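Local coordinates for PDZ domain protein (PDB 4L8N), which is of unknown function but binds magnesium and probably uses its PDZ domains to recognise peptides or other proteins, at residues 298-309 / 446-457. Numbering follows the deposited sequence.
Sequences VPFKVSKKTYNY and PTIRSEVTVEIK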
# COMPACT_ATOMS: atom_id res chain seq x y z
N VAL A 298 1.44 4.63 -9.52
CA VAL A 298 1.82 5.05 -10.87
C VAL A 298 0.76 5.93 -11.56
O VAL A 298 -0.32 5.45 -11.94
CB VAL A 298 2.25 3.89 -11.82
CG1 VAL A 298 3.05 4.43 -13.01
CG2 VAL A 298 3.04 2.81 -11.09
N PRO A 299 1.17 7.18 -11.88
CA PRO A 299 0.29 8.08 -12.65
C PRO A 299 0.42 7.87 -14.18
O PRO A 299 1.54 7.92 -14.73
CB PRO A 299 0.80 9.46 -12.24
CG PRO A 299 2.24 9.29 -12.00
CD PRO A 299 2.44 7.86 -11.54
N PHE A 300 -0.72 7.67 -14.87
CA PHE A 300 -0.82 7.52 -16.33
C PHE A 300 -1.70 8.59 -16.95
O PHE A 300 -2.68 9.02 -16.33
CB PHE A 300 -1.39 6.16 -16.74
CG PHE A 300 -0.61 4.95 -16.29
CD1 PHE A 300 -0.82 4.39 -15.04
CD2 PHE A 300 0.29 4.33 -17.16
CE1 PHE A 300 -0.11 3.26 -14.64
CE2 PHE A 300 0.97 3.19 -16.77
CZ PHE A 300 0.77 2.66 -15.51
N LYS A 301 -1.40 8.96 -18.20
CA LYS A 301 -2.13 9.90 -19.02
C LYS A 301 -2.39 9.28 -20.41
O LYS A 301 -1.45 8.88 -21.10
CB LYS A 301 -1.37 11.23 -19.14
CG LYS A 301 -2.29 12.39 -19.54
CD LYS A 301 -1.52 13.59 -20.04
CE LYS A 301 -2.35 14.44 -20.97
NZ LYS A 301 -1.70 15.76 -21.22
N VAL A 302 -3.69 9.16 -20.78
CA VAL A 302 -4.18 8.66 -22.07
C VAL A 302 -4.69 9.85 -22.90
O VAL A 302 -5.63 10.52 -22.48
CB VAL A 302 -5.26 7.55 -21.98
CG1 VAL A 302 -5.51 6.94 -23.36
CG2 VAL A 302 -4.87 6.47 -21.00
N SER A 303 -4.07 10.10 -24.04
CA SER A 303 -4.42 11.17 -24.97
C SER A 303 -4.83 10.55 -26.28
O SER A 303 -3.99 9.96 -26.97
CB SER A 303 -3.25 12.12 -25.19
OG SER A 303 -2.84 12.73 -23.97
N LYS A 304 -6.14 10.61 -26.61
CA LYS A 304 -6.57 10.06 -27.87
C LYS A 304 -7.04 11.19 -28.78
O LYS A 304 -7.44 12.24 -28.27
CB LYS A 304 -7.60 8.93 -27.70
CG LYS A 304 -9.01 9.31 -27.28
CD LYS A 304 -9.87 8.07 -27.43
CE LYS A 304 -11.30 8.28 -27.02
NZ LYS A 304 -12.15 7.12 -27.39
N LYS A 305 -6.88 11.03 -30.10
CA LYS A 305 -7.28 12.04 -31.10
C LYS A 305 -7.49 11.42 -32.47
O LYS A 305 -6.64 10.66 -32.95
CB LYS A 305 -6.25 13.18 -31.20
CG LYS A 305 -6.66 14.31 -32.16
CD LYS A 305 -5.57 15.39 -32.35
CE LYS A 305 -5.30 16.13 -31.05
NZ LYS A 305 -4.46 17.32 -31.25
N THR A 306 -8.61 11.76 -33.10
CA THR A 306 -8.92 11.37 -34.46
C THR A 306 -9.46 12.59 -35.16
O THR A 306 -10.38 13.21 -34.66
CB THR A 306 -9.89 10.18 -34.53
OG1 THR A 306 -9.34 9.08 -33.81
CG2 THR A 306 -10.18 9.74 -35.97
N TYR A 307 -8.89 12.94 -36.31
CA TYR A 307 -9.36 14.07 -37.09
C TYR A 307 -9.18 13.82 -38.57
O TYR A 307 -8.38 12.97 -38.95
CB TYR A 307 -8.67 15.39 -36.65
CG TYR A 307 -7.17 15.46 -36.90
CD1 TYR A 307 -6.27 14.97 -35.96
CD2 TYR A 307 -6.66 16.14 -37.99
CE1 TYR A 307 -4.89 15.05 -36.16
CE2 TYR A 307 -5.28 16.28 -38.18
CZ TYR A 307 -4.40 15.72 -37.27
OH TYR A 307 -3.04 15.83 -37.44
N ASN A 308 -9.93 14.56 -39.41
CA ASN A 308 -9.78 14.56 -40.87
C ASN A 308 -8.58 15.43 -41.19
O ASN A 308 -8.56 16.62 -40.84
CB ASN A 308 -11.03 15.07 -41.60
CG ASN A 308 -12.11 14.07 -41.92
OD1 ASN A 308 -11.91 12.84 -41.99
ND2 ASN A 308 -13.27 14.58 -42.21
N TYR A 309 -7.55 14.81 -41.81
CA TYR A 309 -6.31 15.46 -42.19
C TYR A 309 -6.26 15.76 -43.69
O TYR A 309 -6.46 14.87 -44.52
CB TYR A 309 -5.15 14.55 -41.79
CG TYR A 309 -3.80 15.02 -42.30
CD1 TYR A 309 -3.13 16.08 -41.69
CD2 TYR A 309 -3.18 14.39 -43.38
CE1 TYR A 309 -1.89 16.51 -42.15
CE2 TYR A 309 -1.93 14.80 -43.83
CZ TYR A 309 -1.29 15.86 -43.22
OH TYR A 309 -0.05 16.27 -43.64
N PRO A 446 -10.13 13.58 -47.14
CA PRO A 446 -9.08 13.54 -46.14
C PRO A 446 -8.72 12.13 -45.75
O PRO A 446 -9.46 11.16 -46.04
CB PRO A 446 -9.70 14.30 -44.95
CG PRO A 446 -10.99 14.87 -45.44
CD PRO A 446 -11.42 13.95 -46.52
N THR A 447 -7.59 12.02 -45.07
CA THR A 447 -7.13 10.78 -44.48
C THR A 447 -7.44 10.93 -43.01
O THR A 447 -7.51 12.05 -42.50
CB THR A 447 -5.67 10.50 -44.79
OG1 THR A 447 -4.87 11.65 -44.48
CG2 THR A 447 -5.47 10.06 -46.23
N ILE A 448 -7.67 9.83 -42.35
CA ILE A 448 -8.07 9.88 -40.96
C ILE A 448 -6.83 9.62 -40.12
O ILE A 448 -6.17 8.57 -40.21
CB ILE A 448 -9.26 8.91 -40.69
CG1 ILE A 448 -10.53 9.43 -41.44
CG2 ILE A 448 -9.53 8.74 -39.21
CD1 ILE A 448 -11.80 8.58 -41.34
N ARG A 449 -6.46 10.65 -39.36
CA ARG A 449 -5.32 10.56 -38.47
C ARG A 449 -5.88 10.15 -37.17
O ARG A 449 -6.78 10.81 -36.65
CB ARG A 449 -4.52 11.87 -38.37
CG ARG A 449 -3.61 12.06 -39.53
CD ARG A 449 -2.53 13.06 -39.22
NE ARG A 449 -1.52 13.07 -40.28
CZ ARG A 449 -0.39 13.77 -40.24
NH1 ARG A 449 -0.11 14.54 -39.19
NH2 ARG A 449 0.46 13.72 -41.26
N SER A 450 -5.45 8.99 -36.70
CA SER A 450 -5.85 8.40 -35.43
C SER A 450 -4.61 8.17 -34.61
O SER A 450 -3.56 7.80 -35.16
CB SER A 450 -6.62 7.11 -35.65
OG SER A 450 -7.82 7.16 -34.91
N GLU A 451 -4.70 8.47 -33.31
CA GLU A 451 -3.57 8.35 -32.39
C GLU A 451 -4.04 8.21 -30.95
O GLU A 451 -5.02 8.83 -30.53
CB GLU A 451 -2.57 9.54 -32.52
CG GLU A 451 -3.19 10.94 -32.65
CD GLU A 451 -2.24 12.13 -32.63
OE1 GLU A 451 -1.86 12.58 -31.52
OE2 GLU A 451 -1.96 12.68 -33.72
N VAL A 452 -3.35 7.35 -30.20
CA VAL A 452 -3.48 7.12 -28.76
C VAL A 452 -2.07 7.14 -28.17
O VAL A 452 -1.21 6.39 -28.65
CB VAL A 452 -4.22 5.83 -28.34
CG1 VAL A 452 -4.41 5.80 -26.83
CG2 VAL A 452 -5.57 5.70 -29.03
N THR A 453 -1.84 7.97 -27.16
CA THR A 453 -0.60 8.04 -26.40
C THR A 453 -0.93 7.63 -24.98
O THR A 453 -1.81 8.22 -24.35
CB THR A 453 0.01 9.44 -26.51
OG1 THR A 453 0.46 9.62 -27.85
CG2 THR A 453 1.16 9.66 -25.53
N VAL A 454 -0.28 6.57 -24.50
CA VAL A 454 -0.41 6.10 -23.11
C VAL A 454 0.95 6.34 -22.51
O VAL A 454 1.93 5.71 -22.93
CB VAL A 454 -0.93 4.66 -22.95
CG1 VAL A 454 -1.12 4.30 -21.47
CG2 VAL A 454 -2.24 4.47 -23.72
N GLU A 455 1.04 7.35 -21.64
CA GLU A 455 2.30 7.79 -21.07
C GLU A 455 2.30 7.76 -19.53
O GLU A 455 1.28 8.04 -18.91
CB GLU A 455 2.54 9.22 -21.53
CG GLU A 455 3.98 9.69 -21.49
CD GLU A 455 4.19 11.17 -21.76
OE1 GLU A 455 3.33 11.79 -22.44
OE2 GLU A 455 5.24 11.71 -21.32
N ILE A 456 3.46 7.45 -18.90
CA ILE A 456 3.59 7.58 -17.46
C ILE A 456 3.96 9.04 -17.26
O ILE A 456 4.96 9.49 -17.84
CB ILE A 456 4.57 6.56 -16.81
CG1 ILE A 456 3.89 5.19 -16.71
CG2 ILE A 456 5.03 7.04 -15.42
CD1 ILE A 456 4.72 4.09 -16.43
N LYS A 457 3.12 9.80 -16.51
CA LYS A 457 3.26 11.25 -16.25
C LYS A 457 4.70 11.68 -15.90
O LYS A 457 5.25 11.19 -14.89
CB LYS A 457 2.28 11.72 -15.15
CG LYS A 457 0.81 11.70 -15.59
CD LYS A 457 -0.07 12.67 -14.79
CE LYS A 457 0.13 14.11 -15.21
NZ LYS A 457 -0.69 15.04 -14.39
OXT LYS A 457 5.30 12.45 -16.70
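Arg449 lays its guanidinium flat on the ring of Tyr309, the two planes 14° apart and Arg449 CZ 3.7 Å from the centroid of the Tyr309 ring, so the cation sits over the ring's electron-rich face. An arginine suits this place because its aliphatic stem is useful too: Arg449 CB rests over one face of the Tyr307 ring, 4.2 Å from that ring's centroid, a CH-pi contact. The chain runs extended from CG to NE and threads between the two tyrosines. Tyr307 can lean toward it because its CG is tucked between the backbone N and the carbonyl carbon (chi1 65°). At the edge of the Tyr309 ring, in its plane, Thr447 OG1 lies 3.4 Å from Tyr309 CD2. Tyr309 OH is hydrogen-bonded to Asp326 OD2, a bond that a tyrosine can make and a phenylalanine cannot. With a leucine in place of Tyr309, the guanidinium would probably lose its flat aromatic seat and be freer to turn, and Asp326 would lose its hydroxyl partner.

On the other face of the sheet, Thr306 OG1 and Ser450 OG share a hydrogen bond of 2.7 Å, small hydroxyl residues suiting a closely spaced non-hydrogen-bonded pair. Past Lys304, whose amino group goes to the Glu120 carbonyl, the same face carries Val302, whose CG1 meets Val452 CG1 at 3.8 Å, and then Phe300, whose CE2 packs against Ile456 CG1 at 3.5 Å.

Beneath these side chains, regular antiparallel pairing fixes the register, from Tyr309 with Thr447 to Phe300 with Ile456. Strand 298-309 is an interior strand of a long mixed sheet, between strand 123-135 and strand 438-456. Helix 107-113 packs on Tyr307 and Tyr309, helix 330-333 touches Tyr309 and Thr447, and Tyr216 of the second subunit packs on Val302 and Val452.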